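Long-range contacts in MgGH51 (Meripilus giganteus, PDB 6ZPV), which probably hydrolyses terminal alpha-L-arabinofuranosyl residues of arabinose-containing polysaccharides, as a GH51 glycosidase: residues S571-T582 and A616-N627; Q83-V94 and T179-I190. All coordinates share one frame; numbering follows the deposited sequence. Where two conformers were deposited one is given.

Contact 1: S571-T582 and A616-N627; sequences SVSSTGTLQVLT and AFSVSVITVTTN. With SO4 (sulfate ion), chain H.
Gln579 and Val621 face each other as a hydrogen-bonded pair in the antiparallel sheet of the C-terminal beta domain: Gln579 N meets Val621 O at 2.9 Å, and Val621 N returns the bond to Gln579 O at 2.8 Å. Both side chains leave the sheet on the side packed by Leu514 of helix 507-517. A water on this face bonds to Val621 O and to the hydroxyls of Thr577 and Thr623, whose side chains lie side by side. On the reverse face, Leu578 CD1 rests 3.7 Å from Ile622 CG1.

Beyond Gly576 the register slips by two residues, and Ser573 spans the break. Its OG sits between the backbone N and carbonyl carbon (chi1 59°), a setting from which it accepts from Thr625 N (3.0 Å, nearly straight at 172°) and donates to Thr575 O at 2.8 Å. With an alanine here, Thr625 N would probably lose its acceptor and the loop leading to Thr575 one of its ties. Farther along, Ser571 N reaches Asn627 O at 3.1 Å from well above the carboxylate plane, while a second water links Ser571 OG to Thr625 O. Asn570 ND2 donates to the other terminal oxygen, OXT. Past the break, backbone bonds are thus supplemented by the Ser573 hydroxyl and a water, and pairing resumes as far as the chain terminus, where Ser571 N and Asn570 ND2 probably help offset the negative charge.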
loop_
_atom_site.group_PDB
_atom_site.type_symbol
_atom_site.label_atom_id
_atom_site.label_comp_id
_atom_site.label_asym_id
_atom_site.label_seq_id
_atom_site.Cartn_x
_atom_site.Cartn_y
_atom_site.Cartn_z
ATOM N N SER A 571 24.805 32.434 -12.278
ATOM C CA SER A 571 23.798 32.465 -13.361
ATOM C C SER A 571 22.490 31.881 -12.886
ATOM O O SER A 571 22.502 30.882 -12.088
ATOM C CB SER A 571 24.259 31.789 -14.559
ATOM O OG SER A 571 24.531 30.449 -14.298
ATOM N N VAL A 572 21.378 32.395 -13.393
ATOM C CA VAL A 572 20.024 31.818 -13.182
ATOM C C VAL A 572 19.367 31.861 -14.565
ATOM O O VAL A 572 19.443 32.901 -15.306
ATOM C CB VAL A 572 19.185 32.598 -12.164
ATOM C CG1 VAL A 572 17.769 32.054 -12.000
ATOM C CG2 VAL A 572 19.916 32.698 -10.845
ATOM N N SER A 573 18.686 30.807 -14.938
ATOM C CA SER A 573 17.944 30.766 -16.194
ATOM C C SER A 573 16.952 31.917 -16.271
ATOM O O SER A 573 16.413 32.367 -15.298
ATOM C CB SER A 573 17.288 29.423 -16.342
ATOM O OG SER A 573 16.394 29.104 -15.290
ATOM N N SER A 574 16.704 32.353 -17.528
ATOM C CA SER A 574 15.784 33.464 -17.844
ATOM C C SER A 574 14.333 33.038 -17.822
ATOM O O SER A 574 13.460 33.899 -17.860
ATOM C CB SER A 574 16.175 34.088 -19.219
ATOM O OG SER A 574 17.436 34.731 -19.028
ATOM N N THR A 575 14.093 31.715 -17.903
ATOM C CA THR A 575 12.757 31.138 -17.772
ATOM C C THR A 575 12.817 29.965 -16.798
ATOM O O THR A 575 13.903 29.442 -16.502
ATOM C CB THR A 575 12.202 30.667 -19.132
ATOM O OG1 THR A 575 13.029 29.602 -19.611
ATOM C CG2 THR A 575 12.102 31.775 -20.142
ATOM N N GLY A 576 11.677 29.607 -16.279
ATOM C CA GLY A 576 11.519 28.458 -15.391
ATOM C C GLY A 576 10.159 27.806 -15.645
ATOM O O GLY A 576 9.293 28.413 -16.349
ATOM N N THR A 577 9.963 26.624 -15.082
ATOM C CA THR A 577 8.680 26.004 -15.084
ATOM C C THR A 577 7.946 26.316 -13.786
ATOM O O THR A 577 8.577 26.502 -12.741
ATOM C CB THR A 577 8.750 24.514 -15.345
ATOM O OG1 THR A 577 9.333 23.962 -14.181
ATOM C CG2 THR A 577 9.490 24.159 -16.623
ATOM N N LEU A 578 6.616 26.383 -13.881
ATOM C CA LEU A 578 5.718 26.578 -12.754
ATOM C C LEU A 578 4.710 25.438 -12.735
ATOM O O LEU A 578 4.041 25.194 -13.763
ATOM C CB LEU A 578 5.003 27.931 -12.864
ATOM C CG LEU A 578 3.901 28.200 -11.837
ATOM C CD1 LEU A 578 4.408 28.238 -10.396
ATOM C CD2 LEU A 578 3.120 29.480 -12.168
ATOM N N GLN A 579 4.532 24.797 -11.597
ATOM C CA GLN A 579 3.480 23.771 -11.392
ATOM C C GLN A 579 2.684 24.216 -10.188
ATOM O O GLN A 579 3.277 24.459 -9.152
ATOM C CB GLN A 579 4.136 22.393 -11.138
ATOM C CG GLN A 579 5.057 21.952 -12.255
ATOM C CD GLN A 579 5.881 20.738 -11.899
ATOM O OE1 GLN A 579 7.143 20.827 -11.598
ATOM N NE2 GLN A 579 5.241 19.646 -11.964
ATOM N N VAL A 580 1.357 24.285 -10.331
ATOM C CA VAL A 580 0.488 24.822 -9.256
ATOM C C VAL A 580 -0.680 23.874 -9.023
ATOM O O VAL A 580 -1.393 23.532 -9.984
ATOM C CB VAL A 580 -0.110 26.193 -9.653
ATOM C CG1 VAL A 580 -0.930 26.820 -8.546
ATOM C CG2 VAL A 580 0.931 27.165 -10.111
ATOM N N LEU A 581 -0.894 23.528 -7.780
ATOM C CA LEU A 581 -2.056 22.797 -7.283
ATOM C C LEU A 581 -2.867 23.740 -6.384
ATOM O O LEU A 581 -2.326 24.182 -5.348
ATOM C CB LEU A 581 -1.589 21.580 -6.502
ATOM C CG LEU A 581 -2.697 20.690 -5.932
ATOM C CD1 LEU A 581 -3.317 19.837 -7.033
ATOM C CD2 LEU A 581 -2.094 19.796 -4.838
ATOM N N THR A 582 -4.080 24.052 -6.757
ATOM C CA THR A 582 -4.894 24.991 -5.963
ATOM C C THR A 582 -6.371 24.761 -6.288
ATOM O O THR A 582 -6.694 23.918 -7.134
ATOM C CB THR A 582 -4.475 26.450 -6.191
ATOM O OG1 THR A 582 -5.099 27.317 -5.249
ATOM C CG2 THR A 582 -4.789 26.958 -7.558
ATOM N N ALA A 616 -4.161 31.779 -2.421
ATOM C CA ALA A 616 -4.692 31.084 -1.242
ATOM C C ALA A 616 -4.777 29.577 -1.510
ATOM O O ALA A 616 -5.099 29.176 -2.627
ATOM C CB ALA A 616 -6.081 31.610 -0.938
ATOM N N PHE A 617 -4.483 28.795 -0.514
ATOM C CA PHE A 617 -4.620 27.336 -0.568
ATOM C C PHE A 617 -3.939 26.810 -1.831
ATOM O O PHE A 617 -4.606 26.244 -2.728
ATOM C CB PHE A 617 -6.081 26.897 -0.484
ATOM C CG PHE A 617 -6.738 27.329 0.803
ATOM C CD1 PHE A 617 -6.282 26.870 2.066
ATOM C CD2 PHE A 617 -7.755 28.242 0.793
ATOM C CE1 PHE A 617 -6.805 27.320 3.245
ATOM C CE2 PHE A 617 -8.316 28.692 1.994
ATOM C CZ PHE A 617 -7.822 28.235 3.200
ATOM N N SER A 618 -2.624 26.949 -1.910
ATOM C CA SER A 618 -1.890 26.457 -3.092
ATOM C C SER A 618 -0.586 25.757 -2.705
ATOM O O SER A 618 0.069 26.122 -1.702
ATOM C CB SER A 618 -1.603 27.587 -4.056
ATOM O OG SER A 618 -0.743 28.586 -3.522
ATOM N N VAL A 619 -0.190 24.833 -3.567
ATOM C CA VAL A 619 1.127 24.223 -3.546
ATOM C C VAL A 619 1.732 24.513 -4.920
ATOM O O VAL A 619 1.131 24.167 -5.947
ATOM C CB VAL A 619 1.112 22.695 -3.338
ATOM C CG1 VAL A 619 2.529 22.153 -3.280
ATOM C CG2 VAL A 619 0.331 22.353 -2.071
ATOM N N SER A 620 2.914 25.126 -4.946
ATOM C CA SER A 620 3.562 25.542 -6.198
ATOM C C SER A 620 4.989 25.038 -6.220
ATOM O O SER A 620 5.669 25.034 -5.175
ATOM C CB SER A 620 3.529 27.040 -6.393
ATOM O OG SER A 620 2.205 27.558 -6.252
ATOM N N VAL A 621 5.481 24.744 -7.408
ATOM C CA VAL A 621 6.911 24.422 -7.616
ATOM C C VAL A 621 7.390 25.271 -8.788
ATOM O O VAL A 621 6.823 25.168 -9.893
ATOM C CB VAL A 621 7.141 22.946 -7.937
ATOM C CG1 VAL A 621 8.634 22.681 -8.108
ATOM C CG2 VAL A 621 6.518 22.058 -6.864
ATOM N N ILE A 622 8.423 26.049 -8.544
ATOM C CA ILE A 622 9.103 26.822 -9.594
ATOM C C ILE A 622 10.451 26.155 -9.797
ATOM O O ILE A 622 11.219 26.002 -8.812
ATOM C CB ILE A 622 9.248 28.319 -9.245
ATOM C CG1 ILE A 622 7.864 28.937 -9.167
ATOM C CG2 ILE A 622 10.128 29.006 -10.307
ATOM C CD1 ILE A 622 7.846 30.387 -8.654
ATOM N N THR A 623 10.783 25.760 -11.037
ATOM C CA THR A 623 12.071 25.126 -11.353
ATOM C C THR A 623 12.855 26.050 -12.269
ATOM O O THR A 623 12.379 26.362 -13.389
ATOM C CB THR A 623 11.879 23.758 -11.987
ATOM O OG1 THR A 623 11.059 22.944 -11.129
ATOM C CG2 THR A 623 13.199 23.075 -12.222
ATOM N N VAL A 624 14.044 26.414 -11.851
ATOM C CA VAL A 624 14.991 27.213 -12.661
ATOM C C VAL A 624 16.315 26.451 -12.700
ATOM O O VAL A 624 16.498 25.478 -11.955
ATOM C CB VAL A 624 15.161 28.627 -12.052
ATOM C CG1 VAL A 624 13.871 29.393 -12.189
ATOM C CG2 VAL A 624 15.683 28.649 -10.634
ATOM N N THR A 625 17.238 26.886 -13.523
ATOM C CA THR A 625 18.622 26.374 -13.507
ATOM C C THR A 625 19.495 27.431 -12.845
ATOM O O THR A 625 19.455 28.589 -13.254
ATOM C CB THR A 625 19.090 25.946 -14.877
ATOM O OG1 THR A 625 18.188 24.958 -15.377
ATOM C CG2 THR A 625 20.467 25.382 -14.838
ATOM N N THR A 626 20.359 27.005 -11.913
ATOM C CA THR A 626 21.319 27.919 -11.246
ATOM C C THR A 626 22.725 27.331 -11.297
ATOM O O THR A 626 22.873 26.101 -11.256
ATOM C CB THR A 626 20.927 28.227 -9.803
ATOM O OG1 THR A 626 21.067 27.056 -9.011
ATOM C CG2 THR A 626 19.539 28.794 -9.689
ATOM N N ASN A 627 23.710 28.211 -11.295
ATOM C CA ASN A 627 25.133 27.819 -11.122
ATOM C C ASN A 627 25.856 28.975 -10.418
ATOM O O ASN A 627 25.314 30.085 -10.348
ATOM C CB ASN A 627 25.811 27.358 -12.434
ATOM C CG ASN A 627 25.273 26.086 -13.091
ATOM O OD1 ASN A 627 25.694 24.974 -12.717
ATOM N ND2 ASN A 627 24.411 26.221 -14.119
ATOM O OXT ASN A 627 27.005 28.775 -9.943
HETATM S S SO4 H . 19.151 31.129 -20.312
HETATM O O1 SO4 H . 20.103 30.568 -19.400
HETATM O O2 SO4 H . 17.828 30.815 -19.759
HETATM O O3 SO4 H . 19.271 32.562 -20.150
HETATM O O4 SO4 H . 19.467 30.842 -21.625
HETATM O O HOH W 1 21.940 29.108 -15.024
HETATM O O HOH W 2 8.348 23.472 -11.653
#

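Contact 2: Q83-V94 and T179-I190; sequences QFSVPSGSSGRV and TIDGAAGAGQTI
Two beta-arches lie side by side at one end of a beta-sandwich: residues 86-92 and 182-188 each carry the chain from one five-stranded antiparallel sheet to the other, and Val86 of the first arch touches Gly185 and Ala186 of the second. Strand pairs Phe84-Ile190 and Val94-Ile180 join the flanks, one pair in each sheet. Between the sheets, Ile180 CD1 reaches the edge of the Phe84 ring, in its plane and 4.0 Å from CE2, and also lies 4.1 Å from Val86 CG2. Its CG1 stands between the backbone N and carbonyl carbon (chi1 63°), which directs the ethyl arm inward to that meeting point.

The arches themselves are tied through the backbone. Val86 N bonds to Gln188 O at 3.0 Å, and Gly187 N approaches Val86 O from above the carbonyl plane. Gly182 N donates to Gly92 O at 2.8 Å, and Gly182 CA lies 3.7 Å from Val94 CG2. Asp181 OD1 forms an Asx turn with Ala183 N.

Arg93, bound by Gln135 and in a cation-pi contact with Phe177, takes Thr179 CG2 over one guanidinium face, while a water in the guanidinium plane lies 2.8 Å from both Arg93 NE and Thr179 OG1.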
loop_
_atom_site.group_PDB
_atom_site.type_symbol
_atom_site.label_atom_id
_atom_site.label_comp_id
_atom_site.label_asym_id
_atom_site.label_seq_id
_atom_site.Cartn_x
_atom_site.Cartn_y
_atom_site.Cartn_z
ATOM N N GLN A 83 -18.495 -26.835 -1.483
ATOM C CA GLN A 83 -19.270 -28.006 -1.887
ATOM C C GLN A 83 -20.435 -27.511 -2.769
ATOM O O GLN A 83 -21.314 -26.763 -2.294
ATOM C CB GLN A 83 -19.801 -28.727 -0.650
ATOM C CG GLN A 83 -20.636 -29.939 -1.004
ATOM C CD GLN A 83 -21.226 -30.509 0.265
ATOM O OE1 GLN A 83 -20.651 -31.473 0.830
ATOM N NE2 GLN A 83 -22.278 -29.844 0.770
ATOM N N PHE A 84 -20.404 -27.928 -4.019
ATOM C CA PHE A 84 -21.369 -27.576 -5.079
ATOM C C PHE A 84 -22.196 -28.789 -5.461
ATOM O O PHE A 84 -21.657 -29.804 -5.843
ATOM C CB PHE A 84 -20.599 -27.058 -6.298
ATOM C CG PHE A 84 -21.382 -26.995 -7.583
ATOM C CD1 PHE A 84 -22.436 -26.107 -7.749
ATOM C CD2 PHE A 84 -21.094 -27.849 -8.621
ATOM C CE1 PHE A 84 -23.144 -26.062 -8.937
ATOM C CE2 PHE A 84 -21.796 -27.784 -9.834
ATOM C CZ PHE A 84 -22.809 -26.862 -9.980
ATOM N N SER A 85 -23.513 -28.676 -5.356
ATOM C CA SER A 85 -24.411 -29.795 -5.716
ATOM C C SER A 85 -25.484 -29.295 -6.690
ATOM O O SER A 85 -26.006 -28.173 -6.518
ATOM C CB SER A 85 -25.051 -30.396 -4.493
ATOM O OG SER A 85 -24.060 -30.961 -3.640
ATOM N N VAL A 86 -25.844 -30.119 -7.635
ATOM C CA VAL A 86 -26.919 -29.854 -8.602
ATOM C C VAL A 86 -28.090 -30.785 -8.236
ATOM O O VAL A 86 -27.920 -32.001 -8.214
ATOM C CB VAL A 86 -26.475 -30.136 -10.040
ATOM C CG1 VAL A 86 -27.601 -29.874 -11.013
ATOM C CG2 VAL A 86 -25.222 -29.332 -10.389
ATOM N N PRO A 87 -29.270 -30.248 -7.911
ATOM C CA PRO A 87 -30.409 -31.117 -7.630
ATOM C C PRO A 87 -30.737 -32.036 -8.794
ATOM O O PRO A 87 -30.435 -31.776 -9.959
ATOM C CB PRO A 87 -31.536 -30.119 -7.414
ATOM C CG PRO A 87 -30.842 -28.887 -6.858
ATOM C CD PRO A 87 -29.583 -28.825 -7.707
ATOM N N SER A 88 -31.384 -33.156 -8.457
ATOM C CA SER A 88 -31.975 -34.022 -9.493
ATOM C C SER A 88 -32.994 -33.159 -10.264
ATOM O O SER A 88 -33.549 -32.176 -9.719
ATOM C CB SER A 88 -32.615 -35.255 -8.848
ATOM O OG SER A 88 -33.665 -34.880 -7.997
ATOM N N GLY A 89 -33.294 -33.525 -11.476
ATOM C CA GLY A 89 -34.390 -32.826 -12.184
ATOM C C GLY A 89 -34.017 -31.466 -12.740
ATOM O O GLY A 89 -34.887 -30.609 -12.810
ATOM N N SER A 90 -32.750 -31.265 -13.125
ATOM C CA SER A 90 -32.168 -29.983 -13.522
ATOM C C SER A 90 -31.887 -29.925 -15.020
ATOM O O SER A 90 -31.811 -30.926 -15.739
ATOM C CB SER A 90 -30.923 -29.751 -12.689
ATOM O OG SER A 90 -31.267 -29.575 -11.320
ATOM N N SER A 91 -31.681 -28.699 -15.481
ATOM C CA SER A 91 -31.292 -28.410 -16.864
ATOM C C SER A 91 -30.727 -26.988 -16.911
ATOM O O SER A 91 -31.030 -26.154 -16.006
ATOM C CB SER A 91 -32.450 -28.527 -17.853
ATOM O OG SER A 91 -33.325 -27.452 -17.719
ATOM N N GLY A 92 -30.015 -26.678 -17.984
ATOM C CA GLY A 92 -29.476 -25.345 -18.197
ATOM C C GLY A 92 -28.241 -25.097 -17.370
ATOM O O GLY A 92 -27.819 -25.947 -16.582
ATOM N N ARG A 93 -27.639 -23.925 -17.538
ATOM C CA ARG A 93 -26.389 -23.672 -16.779
ATOM C C ARG A 93 -26.714 -23.692 -15.293
ATOM O O ARG A 93 -27.685 -23.083 -14.819
ATOM C CB ARG A 93 -25.789 -22.344 -17.256
ATOM C CG ARG A 93 -26.566 -21.077 -16.928
ATOM C CD ARG A 93 -26.102 -19.836 -17.672
ATOM N NE ARG A 93 -24.716 -19.471 -17.435
ATOM C CZ ARG A 93 -24.269 -18.433 -16.751
ATOM N NH1 ARG A 93 -25.050 -17.629 -16.087
ATOM N NH2 ARG A 93 -22.976 -18.185 -16.777
ATOM N N VAL A 94 -25.850 -24.328 -14.548
ATOM C CA VAL A 94 -25.965 -24.445 -13.066
ATOM C C VAL A 94 -24.559 -24.261 -12.524
ATOM O O VAL A 94 -23.618 -24.849 -13.086
ATOM C CB VAL A 94 -26.653 -25.772 -12.643
ATOM C CG1 VAL A 94 -26.720 -25.875 -11.122
ATOM C CG2 VAL A 94 -28.056 -25.948 -13.265
ATOM N N THR A 179 -19.765 -22.916 -14.353
ATOM C CA THR A 179 -21.004 -23.684 -14.594
ATOM C C THR A 179 -20.677 -25.052 -15.177
ATOM O O THR A 179 -19.691 -25.247 -15.902
ATOM C CB THR A 179 -21.970 -22.923 -15.504
ATOM O OG1 THR A 179 -21.415 -22.674 -16.785
ATOM C CG2 THR A 179 -22.453 -21.647 -14.898
ATOM N N ILE A 180 -21.652 -25.942 -14.986
ATOM C CA ILE A 180 -21.774 -27.172 -15.811
ATOM C C ILE A 180 -23.209 -27.186 -16.369
ATOM O O ILE A 180 -24.102 -26.439 -15.930
ATOM C CB ILE A 180 -21.452 -28.442 -14.995
ATOM C CG1 ILE A 180 -22.416 -28.677 -13.834
ATOM C CG2 ILE A 180 -20.022 -28.458 -14.546
ATOM C CD1 ILE A 180 -22.205 -29.995 -13.120
ATOM N N ASP A 181 -23.437 -28.077 -17.305
ATOM C CA ASP A 181 -24.752 -28.321 -17.860
ATOM C C ASP A 181 -25.571 -29.056 -16.807
ATOM O O ASP A 181 -25.219 -30.153 -16.355
ATOM C CB ASP A 181 -24.624 -29.107 -19.164
ATOM C CG ASP A 181 -25.916 -29.351 -19.866
ATOM O OD1 ASP A 181 -26.825 -29.948 -19.253
ATOM O OD2 ASP A 181 -26.026 -28.995 -21.078
ATOM N N GLY A 182 -26.696 -28.455 -16.393
ATOM C CA GLY A 182 -27.521 -29.014 -15.306
ATOM C C GLY A 182 -28.199 -30.323 -15.624
ATOM O O GLY A 182 -28.519 -31.083 -14.709
ATOM N N ALA A 183 -28.440 -30.588 -16.899
ATOM C CA ALA A 183 -29.007 -31.891 -17.289
ATOM C C ALA A 183 -27.914 -32.958 -17.165
ATOM O O ALA A 183 -28.132 -34.013 -16.524
ATOM C CB ALA A 183 -29.605 -31.843 -18.690
ATOM N N ALA A 184 -26.731 -32.723 -17.774
ATOM C CA ALA A 184 -25.605 -33.653 -17.628
ATOM C C ALA A 184 -25.210 -33.809 -16.157
ATOM O O ALA A 184 -24.777 -34.909 -15.766
ATOM C CB ALA A 184 -24.420 -33.202 -18.457
ATOM N N GLY A 185 -25.361 -32.751 -15.391
ATOM C CA GLY A 185 -24.878 -32.672 -14.025
ATOM C C GLY A 185 -25.912 -32.925 -12.930
ATOM O O GLY A 185 -25.586 -32.816 -11.736
ATOM N N ALA A 186 -27.121 -33.301 -13.305
ATOM C CA ALA A 186 -28.198 -33.453 -12.316
ATOM C C ALA A 186 -27.760 -34.512 -11.279
ATOM O O ALA A 186 -27.328 -35.599 -11.660
ATOM C CB ALA A 186 -29.473 -33.830 -13.013
ATOM N N GLY A 187 -27.925 -34.178 -10.000
ATOM C CA GLY A 187 -27.538 -35.106 -8.935
ATOM C C GLY A 187 -26.059 -35.130 -8.577
ATOM O O GLY A 187 -25.689 -35.903 -7.681
ATOM N N GLN A 188 -25.217 -34.339 -9.215
ATOM C CA GLN A 188 -23.767 -34.400 -8.940
ATOM C C GLN A 188 -23.376 -33.528 -7.753
ATOM O O GLN A 188 -23.994 -32.461 -7.558
ATOM C CB GLN A 188 -22.962 -33.968 -10.170
ATOM C CG GLN A 188 -23.176 -34.844 -11.390
ATOM C CD GLN A 188 -22.637 -36.245 -11.293
ATOM O OE1 GLN A 188 -21.600 -36.438 -10.634
ATOM N NE2 GLN A 188 -23.264 -37.148 -12.017
ATOM N N THR A 189 -22.277 -33.887 -7.100
ATOM C CA THR A 189 -21.603 -33.006 -6.117
ATOM C C THR A 189 -20.120 -32.901 -6.491
ATOM O O THR A 189 -19.489 -33.933 -6.812
ATOM C CB THR A 189 -21.729 -33.514 -4.693
ATOM O OG1 THR A 189 -23.090 -33.547 -4.326
ATOM C CG2 THR A 189 -20.958 -32.667 -3.705
ATOM N N ILE A 190 -19.600 -31.687 -6.540
ATOM C CA ILE A 190 -18.180 -31.434 -6.800
ATOM C C ILE A 190 -17.655 -30.551 -5.663
ATOM O O ILE A 190 -18.341 -29.587 -5.246
ATOM C CB ILE A 190 -17.961 -30.718 -8.163
ATOM C CG1 ILE A 190 -18.597 -31.518 -9.315
ATOM C CG2 ILE A 190 -16.483 -30.505 -8.390
ATOM C CD1 ILE A 190 -18.609 -30.788 -10.634
HETATM O O HOH W 3 -22.321 -20.618 -18.381
#

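How the contacts relate
Contacts 1 and 2 belong to separate beta domains on opposite sides of the chain's centre, 67 Å apart between centres and about 44 Å between nearest atoms. The centre of contact 1 is about 31 Å, and that of contact 2 about 41 Å, from the centre of the chain. The eight parallel strands of the barrel, where catalysis is expected in GH51, form a third part of the chain. Contact 1 joins neighbouring strands within one sheet, whereas contact 2 bridges two sheets at their turns. Neither contains a residue that contacts the bound glycans; the Thr179 side chain is about 14 Å from a bound N-acetylglucosamine. A sulfate, probably from crystallisation, bonds to a backbone N at each: Ser574 and Ser88.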